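Local coordinates for glycerate dehydrogenase/glyoxylate reductase (Thermus thermophilus, PDB 2CUK), which probably reduces glyoxylate and hydroxypyruvate with NAD(P)H as a D-isomer specific 2-hydroxyacid dehydrogenase, at residues 11-16 with 289-294; 58-63 with 82-87; 66-71 with 295-300; 88-93 with 304-309. All coordinates share one frame; numbering follows the deposited sequence.

Contact 1: residues 11-16 with 289-294; sequences GKALDR and MAEVAV
A type I beta turn, Lys12 to Asp15, leads into helix 15-19 and sets Ala13 and Leu14 against Ala290 and Val294 of the long helix 283-301. Ala13 makes the closest approach: its CB lies 3.6 Å from Ala290 CB and rides close over the helix backbone, 3.6 Å from Glu291 N. Two alanines suit this spot, because with CA atoms of Ala13 and Glu291 just 5.1 Å apart there is little room for a longer side chain. In D-2-hydroxyacid dehydrogenases the last long helix of the chain returns to the domain that begins it, and here its Val294 lies against the end of the turn. With CG1 anti to the backbone N (chi1 164°), the two methyls part: CG2 sits 3.7 Å from Ala13 O and 4.1 Å from Leu14 CD2, while CG1 meets the aliphatic Arg16 CD at 4.0 Å. Were Val294 cut back to an alanine, the loss of both methyls would probably open a gap between Leu14 and the stem of Arg16, leaving that stem less firmly seated. The extended chain of Arg16 carries its guanidinium beyond the valine to a salt bridge with Glu295. At the guanidinium edge, in its plane, a water accepts from Arg16 NH1 (3.0 Å) and donates to Glu291 O.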
# COMPACT_ATOMS: atom_id res chain seq x y z
N GLY A 11 -13.20 8.42 -19.45
CA GLY A 11 -14.18 9.47 -19.21
C GLY A 11 -14.69 10.05 -20.52
O GLY A 11 -14.28 9.61 -21.60
N LYS A 12 -15.58 11.03 -20.43
CA LYS A 12 -16.15 11.65 -21.62
C LYS A 12 -15.79 13.12 -21.80
O LYS A 12 -16.54 13.87 -22.41
CB LYS A 12 -17.68 11.50 -21.60
CG LYS A 12 -18.17 10.08 -21.86
CD LYS A 12 -19.69 10.01 -21.87
CE LYS A 12 -20.18 8.68 -22.42
NZ LYS A 12 -19.75 8.47 -23.83
N ALA A 13 -14.64 13.51 -21.27
CA ALA A 13 -14.19 14.90 -21.39
C ALA A 13 -14.15 15.35 -22.85
O ALA A 13 -14.41 16.51 -23.16
CB ALA A 13 -12.81 15.07 -20.75
N LEU A 14 -13.83 14.42 -23.75
CA LEU A 14 -13.76 14.74 -25.17
C LEU A 14 -15.11 15.15 -25.77
O LEU A 14 -15.15 15.91 -26.74
CB LEU A 14 -13.19 13.56 -25.95
CG LEU A 14 -11.70 13.26 -25.73
CD1 LEU A 14 -11.31 12.03 -26.52
CD2 LEU A 14 -10.87 14.46 -26.16
N ASP A 15 -16.20 14.66 -25.20
CA ASP A 15 -17.54 14.98 -25.69
C ASP A 15 -17.76 16.49 -25.78
O ASP A 15 -18.54 16.96 -26.60
CB ASP A 15 -18.62 14.36 -24.79
CG ASP A 15 -18.86 12.89 -25.09
OD1 ASP A 15 -18.27 12.37 -26.06
OD2 ASP A 15 -19.64 12.25 -24.35
N ARG A 16 -17.07 17.24 -24.92
CA ARG A 16 -17.21 18.69 -24.93
C ARG A 16 -16.75 19.23 -26.28
O ARG A 16 -17.37 20.13 -26.84
CB ARG A 16 -16.37 19.30 -23.80
CG ARG A 16 -16.55 20.79 -23.63
CD ARG A 16 -15.70 21.32 -22.49
NE ARG A 16 -15.86 22.76 -22.30
CZ ARG A 16 -15.20 23.47 -21.40
NH1 ARG A 16 -14.33 22.88 -20.60
NH2 ARG A 16 -15.41 24.78 -21.29
N MET A 289 -7.40 14.82 -15.89
CA MET A 289 -6.34 15.24 -16.79
C MET A 289 -6.93 15.53 -18.17
O MET A 289 -6.50 16.45 -18.86
CB MET A 289 -5.27 14.16 -16.89
CG MET A 289 -4.31 14.12 -15.70
SD MET A 289 -3.16 12.73 -15.74
CE MET A 289 -2.25 13.06 -17.27
N ALA A 290 -7.92 14.73 -18.56
CA ALA A 290 -8.57 14.89 -19.86
C ALA A 290 -9.35 16.20 -19.89
O ALA A 290 -9.30 16.93 -20.87
CB ALA A 290 -9.50 13.71 -20.14
N GLU A 291 -10.07 16.50 -18.81
CA GLU A 291 -10.86 17.72 -18.72
C GLU A 291 -9.96 18.95 -18.83
O GLU A 291 -10.31 19.92 -19.52
CB GLU A 291 -11.60 17.80 -17.38
CG GLU A 291 -12.45 16.60 -17.03
CD GLU A 291 -13.16 16.77 -15.70
OE1 GLU A 291 -12.51 17.20 -14.72
OE2 GLU A 291 -14.37 16.47 -15.63
N VAL A 292 -8.82 18.92 -18.15
CA VAL A 292 -7.89 20.04 -18.17
C VAL A 292 -7.26 20.24 -19.54
O VAL A 292 -7.10 21.37 -20.00
CB VAL A 292 -6.78 19.85 -17.10
CG1 VAL A 292 -5.76 20.96 -17.19
CG2 VAL A 292 -7.42 19.85 -15.70
N ALA A 293 -6.89 19.14 -20.20
CA ALA A 293 -6.30 19.25 -21.54
C ALA A 293 -7.36 19.82 -22.49
O ALA A 293 -7.07 20.69 -23.31
CB ALA A 293 -5.84 17.88 -22.02
N VAL A 294 -8.58 19.32 -22.38
CA VAL A 294 -9.68 19.78 -23.22
C VAL A 294 -9.93 21.27 -23.01
O VAL A 294 -10.11 22.03 -23.97
CB VAL A 294 -10.97 18.98 -22.94
CG1 VAL A 294 -12.19 19.71 -23.50
CG2 VAL A 294 -10.85 17.60 -23.55
O HOH W 1 -12.97 20.28 -19.99

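Contact 2: residues 58-63 with 82-87; sequences EVMDRA and EAARER
The guanidinium of Arg87 uses its edges for polar partners: Asp61 lies at one edge and the carbonyl O of Ala83 at another, both near its plane, while Met60 CB approaches obliquely. Arg87 runs extended from CG to NE, with CG anti to the carbonyl carbon (chi1 -66°), which carries the guanidinium across to Asp61. The grip is side-on and falls on a single oxygen. Arg87 NE reaches Asp61 OD1 at 2.7 Å, and NH2 reaches the same OD1 at 3.0 Å on its syn side; a weak third bond runs from NH2 to OD2. The two planes are 49° apart; NE comes to OD1 from above the carboxylate, while NH2 is nearer its plane. Arg87 NH1 donates at 2.8 Å to Ala83 O, in the short helix 81-85 just before it in the chain. Bonds to both partners thus fix the rotation of the guanidinium, and a leucine in place of Arg87 would probably leave Asp61 without its countercharge and Ala83 O without this donor.

Beneath the salt bridge the contact is apolar. Met60 CB packs on Arg87 CD at 3.7 Å, and the thioether runs on to the opposite helix, where SD lies 3.3 Å from Ala84 N and 3.7 Å from Ala84 CB. The terminal CE turns to Ala83 CB, 3.8 Å away. A long, flexible methionine against two small alanines spans the space between the helices. Helices 57-62 and 81-85, which follow strands 46-48 and 68-70, are neighbouring beta-alpha-beta connections in a parallel sheet of flavodoxin-like strand order, 2-1-3-4-5.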
# COMPACT_ATOMS: atom_id res chain seq x y z
N GLU A 58 9.38 18.54 -37.00
CA GLU A 58 8.84 17.83 -38.15
C GLU A 58 7.33 17.67 -38.03
O GLU A 58 6.59 17.98 -38.96
CB GLU A 58 9.49 16.45 -38.29
CG GLU A 58 9.21 15.78 -39.63
CD GLU A 58 9.74 14.36 -39.71
OE1 GLU A 58 10.78 14.07 -39.09
OE2 GLU A 58 9.11 13.54 -40.42
N VAL A 59 6.88 17.17 -36.89
CA VAL A 59 5.45 16.97 -36.66
C VAL A 59 4.70 18.29 -36.79
O VAL A 59 3.62 18.35 -37.37
CB VAL A 59 5.18 16.39 -35.24
CG1 VAL A 59 3.68 16.18 -35.04
CG2 VAL A 59 5.93 15.08 -35.06
N MET A 60 5.29 19.35 -36.24
CA MET A 60 4.69 20.67 -36.29
C MET A 60 4.58 21.19 -37.72
O MET A 60 3.53 21.70 -38.12
CB MET A 60 5.49 21.65 -35.43
CG MET A 60 5.29 21.43 -33.93
SD MET A 60 6.29 22.52 -32.90
CE MET A 60 7.00 21.34 -31.75
N ASP A 61 5.65 21.05 -38.49
CA ASP A 61 5.64 21.50 -39.88
C ASP A 61 4.62 20.68 -40.68
O ASP A 61 3.90 21.21 -41.52
CB ASP A 61 7.02 21.35 -40.52
CG ASP A 61 8.05 22.25 -39.87
OD1 ASP A 61 7.77 23.45 -39.68
OD2 ASP A 61 9.16 21.75 -39.55
N ARG A 62 4.58 19.38 -40.40
CA ARG A 62 3.66 18.47 -41.07
C ARG A 62 2.23 18.90 -40.79
O ARG A 62 1.35 18.76 -41.63
CB ARG A 62 3.88 17.04 -40.57
CG ARG A 62 4.38 16.06 -41.62
CD ARG A 62 3.24 15.56 -42.50
NE ARG A 62 3.68 14.48 -43.38
CZ ARG A 62 2.86 13.60 -43.95
NH1 ARG A 62 1.56 13.67 -43.74
NH2 ARG A 62 3.35 12.65 -44.73
N ALA A 63 2.00 19.42 -39.58
CA ALA A 63 0.68 19.87 -39.17
C ALA A 63 0.46 21.34 -39.52
O ALA A 63 0.25 22.18 -38.64
CB ALA A 63 0.51 19.67 -37.67
N GLU A 82 10.50 25.33 -28.11
CA GLU A 82 10.99 26.44 -28.92
C GLU A 82 10.53 26.31 -30.37
O GLU A 82 10.27 27.32 -31.03
CB GLU A 82 12.52 26.51 -28.86
CG GLU A 82 13.06 26.76 -27.45
CD GLU A 82 12.36 27.92 -26.76
OE1 GLU A 82 12.35 29.04 -27.33
OE2 GLU A 82 11.83 27.72 -25.65
N ALA A 83 10.42 25.08 -30.86
CA ALA A 83 9.97 24.86 -32.22
C ALA A 83 8.52 25.33 -32.34
O ALA A 83 8.13 25.93 -33.34
CB ALA A 83 10.06 23.38 -32.57
N ALA A 84 7.73 25.05 -31.31
CA ALA A 84 6.33 25.45 -31.30
C ALA A 84 6.23 26.97 -31.20
O ALA A 84 5.43 27.60 -31.91
CB ALA A 84 5.61 24.80 -30.11
N ARG A 85 7.03 27.56 -30.33
CA ARG A 85 7.04 29.01 -30.14
C ARG A 85 7.32 29.70 -31.47
O ARG A 85 6.60 30.62 -31.87
CB ARG A 85 8.11 29.40 -29.12
CG ARG A 85 8.13 30.88 -28.77
CD ARG A 85 9.36 31.22 -27.94
NE ARG A 85 9.50 30.34 -26.78
CZ ARG A 85 8.66 30.32 -25.75
NH1 ARG A 85 7.62 31.14 -25.72
NH2 ARG A 85 8.87 29.48 -24.75
N GLU A 86 8.38 29.25 -32.13
CA GLU A 86 8.79 29.80 -33.42
C GLU A 86 7.72 29.64 -34.49
O GLU A 86 7.79 30.27 -35.55
CB GLU A 86 10.08 29.11 -33.88
CG GLU A 86 11.30 29.46 -33.03
CD GLU A 86 12.43 28.46 -33.16
OE1 GLU A 86 12.73 28.03 -34.30
OE2 GLU A 86 13.03 28.11 -32.13
N ARG A 87 6.73 28.80 -34.22
CA ARG A 87 5.65 28.58 -35.18
C ARG A 87 4.31 29.12 -34.69
O ARG A 87 3.28 28.88 -35.30
CB ARG A 87 5.52 27.08 -35.47
CG ARG A 87 6.73 26.52 -36.19
CD ARG A 87 6.65 25.01 -36.34
NE ARG A 87 7.74 24.50 -37.16
CZ ARG A 87 9.03 24.64 -36.86
NH1 ARG A 87 9.39 25.28 -35.76
NH2 ARG A 87 9.96 24.16 -37.68

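Contact 3: residues 66-71 with 295-300; sequences LKVIAC and ENLLAV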
# COMPACT_ATOMS: atom_id res chain seq x y z
N LEU A 66 -1.55 23.97 -37.18
CA LEU A 66 -1.73 23.56 -35.79
C LEU A 66 -1.70 24.80 -34.91
O LEU A 66 -0.77 25.60 -35.00
CB LEU A 66 -0.62 22.59 -35.38
CG LEU A 66 -0.70 21.95 -33.99
CD1 LEU A 66 -1.94 21.08 -33.89
CD2 LEU A 66 0.55 21.12 -33.74
N LYS A 67 -2.70 24.95 -34.05
CA LYS A 67 -2.78 26.11 -33.16
C LYS A 67 -2.40 25.83 -31.72
O LYS A 67 -1.88 26.70 -31.02
CB LYS A 67 -4.20 26.70 -33.19
CG LYS A 67 -4.68 27.14 -34.56
CD LYS A 67 -6.08 27.75 -34.50
CE LYS A 67 -6.07 29.17 -33.92
NZ LYS A 67 -5.63 29.22 -32.50
N VAL A 68 -2.67 24.61 -31.25
CA VAL A 68 -2.36 24.28 -29.87
C VAL A 68 -2.01 22.82 -29.63
O VAL A 68 -2.58 21.91 -30.24
CB VAL A 68 -3.56 24.64 -28.96
CG1 VAL A 68 -4.80 23.90 -29.43
CG2 VAL A 68 -3.25 24.28 -27.51
N ILE A 69 -1.06 22.62 -28.73
CA ILE A 69 -0.64 21.30 -28.32
C ILE A 69 -1.00 21.22 -26.84
O ILE A 69 -0.27 21.73 -25.99
CB ILE A 69 0.88 21.10 -28.49
CG1 ILE A 69 1.28 21.24 -29.96
CG2 ILE A 69 1.29 19.73 -27.96
CD1 ILE A 69 2.77 21.13 -30.20
N ALA A 70 -2.15 20.62 -26.55
CA ALA A 70 -2.61 20.48 -25.17
C ALA A 70 -2.16 19.12 -24.65
O ALA A 70 -2.82 18.10 -24.87
CB ALA A 70 -4.13 20.59 -25.10
N CYS A 71 -1.02 19.12 -23.97
CA CYS A 71 -0.44 17.90 -23.42
C CYS A 71 -1.27 17.20 -22.37
O CYS A 71 -1.79 17.82 -21.45
CB CYS A 71 0.94 18.19 -22.84
SG CYS A 71 2.14 18.73 -24.06
N GLU A 295 -9.95 21.70 -21.75
CA GLU A 295 -10.17 23.11 -21.42
C GLU A 295 -9.11 23.98 -22.10
O GLU A 295 -9.44 24.94 -22.80
CB GLU A 295 -10.10 23.32 -19.91
CG GLU A 295 -10.34 24.76 -19.47
CD GLU A 295 -11.71 25.28 -19.86
OE1 GLU A 295 -12.72 24.67 -19.41
OE2 GLU A 295 -11.80 26.28 -20.60
N ASN A 296 -7.85 23.64 -21.89
CA ASN A 296 -6.75 24.38 -22.49
C ASN A 296 -6.87 24.46 -24.01
O ASN A 296 -6.72 25.53 -24.60
CB ASN A 296 -5.40 23.74 -22.10
CG ASN A 296 -4.92 24.18 -20.73
OD1 ASN A 296 -4.42 25.29 -20.55
ND2 ASN A 296 -5.09 23.30 -19.74
N LEU A 297 -7.15 23.32 -24.65
CA LEU A 297 -7.27 23.29 -26.10
C LEU A 297 -8.42 24.18 -26.59
O LEU A 297 -8.23 24.99 -27.48
CB LEU A 297 -7.47 21.85 -26.59
CG LEU A 297 -7.54 21.64 -28.11
CD1 LEU A 297 -7.03 20.25 -28.46
CD2 LEU A 297 -8.97 21.82 -28.60
N LEU A 298 -9.60 24.03 -26.00
CA LEU A 298 -10.74 24.85 -26.39
C LEU A 298 -10.44 26.33 -26.19
O LEU A 298 -10.78 27.16 -27.02
CB LEU A 298 -11.99 24.47 -25.60
CG LEU A 298 -12.78 23.26 -26.10
CD1 LEU A 298 -13.95 22.97 -25.17
CD2 LEU A 298 -13.30 23.53 -27.51
N ALA A 299 -9.79 26.64 -25.07
CA ALA A 299 -9.44 28.03 -24.76
C ALA A 299 -8.68 28.67 -25.91
O ALA A 299 -9.04 29.75 -26.38
CB ALA A 299 -8.61 28.08 -23.49
N VAL A 300 -7.62 28.00 -26.37
CA VAL A 300 -6.81 28.53 -27.46
C VAL A 300 -7.61 28.63 -28.76
O VAL A 300 -7.46 29.60 -29.51
CB VAL A 300 -5.56 27.66 -27.70
CG1 VAL A 300 -4.76 28.22 -28.88
CG2 VAL A 300 -4.69 27.64 -26.46
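Apolar packing between Val68 and Ala70 of the strand and Leu297 and Val300 of the helix makes up most of this contact. Val68 is the central piece. Its CG1, between the backbone N and the carbonyl carbon (chi1 58°), meets Leu297 CG at 3.8 Å, the two side chains crossing at about a right angle. Its other branch turns to Val300: Val68 CG2 lies 3.8 Å from Val300 CG2, and Val68 CB is equally close to Val300 CG1. Two beta-branched residues thus interlock, short and rigid enough to fit where strand and helix axes come within 7.9 Å. Farther along, Ala70 CB rests 3.9 Å from Leu297 CB; with the backbones at their nearest here, a methyl is all that the place calls for. Leu297 also touches Ile48 and Leu17, extending the same core.

A polar group lies at the margin. Lys67 passes alongside Val300, running in the opposite direction, and bends at its last two torsions to bring NZ to 3.5 Å from Val300 O and 3.9 Å from Val300 CG1. The ammonium group stands near the carbonyl end of the helix, whose dipole would be expected to favour a positive charge, although this approach is not a hydrogen bond. Asn296, by contrast, is buried, and its amide finds its partners outside the contact, in Val292 O and Asn308 N.

Strand 68-70 bonds through its backbone to the strands on both sides of it, and the helix runs nearly antiparallel to it, at 166°: a helix covering one face of an open parallel alpha/beta sheet.

Contact 4: residues 88-93 with 304-309; sequences GIRVTH and REPPNP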
# COMPACT_ATOMS: atom_id res chain seq x y z
N GLY A 88 4.35 29.86 -33.59
CA GLY A 88 3.13 30.44 -33.05
C GLY A 88 2.12 29.42 -32.55
O GLY A 88 0.92 29.66 -32.59
N ILE A 89 2.61 28.28 -32.09
CA ILE A 89 1.73 27.24 -31.57
C ILE A 89 1.73 27.31 -30.05
O ILE A 89 2.79 27.44 -29.43
CB ILE A 89 2.22 25.84 -32.00
CG1 ILE A 89 2.28 25.76 -33.53
CG2 ILE A 89 1.29 24.77 -31.43
CD1 ILE A 89 2.90 24.47 -34.06
N ARG A 90 0.55 27.26 -29.44
CA ARG A 90 0.47 27.31 -27.98
C ARG A 90 0.70 25.91 -27.42
O ARG A 90 0.33 24.92 -28.04
CB ARG A 90 -0.89 27.83 -27.52
CG ARG A 90 -1.24 29.23 -28.01
CD ARG A 90 -0.12 30.23 -27.70
NE ARG A 90 0.12 30.39 -26.27
CZ ARG A 90 -0.71 31.01 -25.43
NH1 ARG A 90 -1.85 31.52 -25.87
NH2 ARG A 90 -0.39 31.12 -24.15
N VAL A 91 1.31 25.84 -26.24
CA VAL A 91 1.55 24.55 -25.60
C VAL A 91 1.08 24.63 -24.16
O VAL A 91 1.46 25.54 -23.42
CB VAL A 91 3.05 24.16 -25.64
CG1 VAL A 91 3.26 22.82 -24.94
CG2 VAL A 91 3.52 24.05 -27.09
N THR A 92 0.26 23.66 -23.76
CA THR A 92 -0.27 23.61 -22.40
C THR A 92 -0.05 22.23 -21.80
O THR A 92 0.30 21.28 -22.51
CB THR A 92 -1.78 23.92 -22.37
OG1 THR A 92 -2.49 22.93 -23.13
CG2 THR A 92 -2.05 25.30 -22.96
N HIS A 93 -0.27 22.12 -20.49
CA HIS A 93 -0.12 20.85 -19.80
C HIS A 93 -1.18 20.74 -18.71
O HIS A 93 -2.07 21.57 -18.61
CB HIS A 93 1.29 20.71 -19.21
CG HIS A 93 1.63 21.73 -18.17
ND1 HIS A 93 2.53 21.48 -17.16
CD2 HIS A 93 1.22 23.01 -18.01
CE1 HIS A 93 2.65 22.56 -16.41
NE2 HIS A 93 1.87 23.50 -16.90
N ARG A 304 -8.95 32.53 -26.67
CA ARG A 304 -8.77 32.90 -25.28
C ARG A 304 -7.43 32.43 -24.75
O ARG A 304 -6.77 31.58 -25.36
CB ARG A 304 -9.88 32.30 -24.41
CG ARG A 304 -11.29 32.66 -24.83
CD ARG A 304 -12.26 32.51 -23.67
NE ARG A 304 -12.18 31.20 -23.03
CZ ARG A 304 -12.60 30.07 -23.57
NH1 ARG A 304 -13.15 30.07 -24.77
NH2 ARG A 304 -12.48 28.92 -22.91
N GLU A 305 -7.02 32.99 -23.62
CA GLU A 305 -5.75 32.62 -23.00
C GLU A 305 -5.99 31.35 -22.18
O GLU A 305 -6.84 31.33 -21.29
CB GLU A 305 -5.26 33.75 -22.10
CG GLU A 305 -3.89 33.53 -21.48
CD GLU A 305 -2.82 33.27 -22.52
OE1 GLU A 305 -2.78 33.98 -23.54
OE2 GLU A 305 -2.00 32.34 -22.30
N PRO A 306 -5.25 30.27 -22.49
CA PRO A 306 -5.41 29.01 -21.76
C PRO A 306 -4.97 29.15 -20.30
O PRO A 306 -4.09 29.95 -19.98
CB PRO A 306 -4.53 28.05 -22.55
CG PRO A 306 -3.41 28.94 -23.00
CD PRO A 306 -4.15 30.18 -23.46
N PRO A 307 -5.58 28.37 -19.40
CA PRO A 307 -5.23 28.43 -17.97
C PRO A 307 -3.88 27.83 -17.57
O PRO A 307 -3.29 28.25 -16.58
CB PRO A 307 -6.40 27.71 -17.30
CG PRO A 307 -6.82 26.72 -18.34
CD PRO A 307 -6.77 27.53 -19.61
N ASN A 308 -3.38 26.87 -18.34
CA ASN A 308 -2.10 26.24 -17.99
C ASN A 308 -1.12 26.21 -19.15
O ASN A 308 -0.69 25.14 -19.60
CB ASN A 308 -2.34 24.82 -17.48
CG ASN A 308 -3.52 24.72 -16.53
OD1 ASN A 308 -4.57 24.21 -16.89
ND2 ASN A 308 -3.34 25.22 -15.32
N PRO A 309 -0.72 27.39 -19.65
CA PRO A 309 0.22 27.45 -20.77
C PRO A 309 1.67 27.18 -20.39
O PRO A 309 2.10 27.49 -19.28
CB PRO A 309 0.02 28.86 -21.30
CG PRO A 309 -0.19 29.64 -20.03
CD PRO A 309 -1.14 28.75 -19.25
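Arg90 leaves the strand with CB directed toward the segment 304-309, and bends at chi2 (-51°) and chi3 (-63°) fold its chain over instead of letting it reach straight out. NE then donates to Val311 O at the C-terminus itself. Beyond CZ, NH1 lies 3.6 Å from Pro306 CD, while Pro306 CG covers one face of the guanidinium. NH2 makes the salt bridge: it donates to Glu305 OE2 at 2.7 Å, almost straight at 175°, and Glu305 OE2 accepts with its syn lone pair. Pro309 CB sits 3.7 Å from the same NH2. An arginine suits the place because one flat group can bind two acceptors and still lay a face against the ring of Pro306.

Past it, Thr92 CG2 meets Pro306 CB at 3.7 Å, and His93 N donates to Asn308 O at 3.2 Å. That oxygen also lies at the edge of the imidazole, 3.3 Å from His93 CD2, while ND1 bonds to Val74 O. A single bridge joins the backbones at Thr92 and Pro309. The proline-rich C-terminal tail therefore lies along strand 90-92, one of the two edge strands of this five-stranded parallel sheet.

All four contacts belong to the domain built on the parallel sheet that begins the chain. Contacts 1 and 3 share helix 283-301, their centres about 12 Å apart, and Arg16 NH1 bonds Glu295 OE1 (2.7 Å) from one to the other. Contact 3 adjoins contact 4, centre to centre about 6 Å, through neighbouring strands 68-70 and 90-92, where Ile69 N lies 2.8 Å from Arg90 O. Contact 2 lies on the opposite face of that sheet; Met60 CG touches Ile89 CD1 of contact 4 (3.9 Å), yet contacts 1 and 2 stay about 15 Å apart at their nearest atoms. In this family the active site lies between this domain and the NAD-binding one.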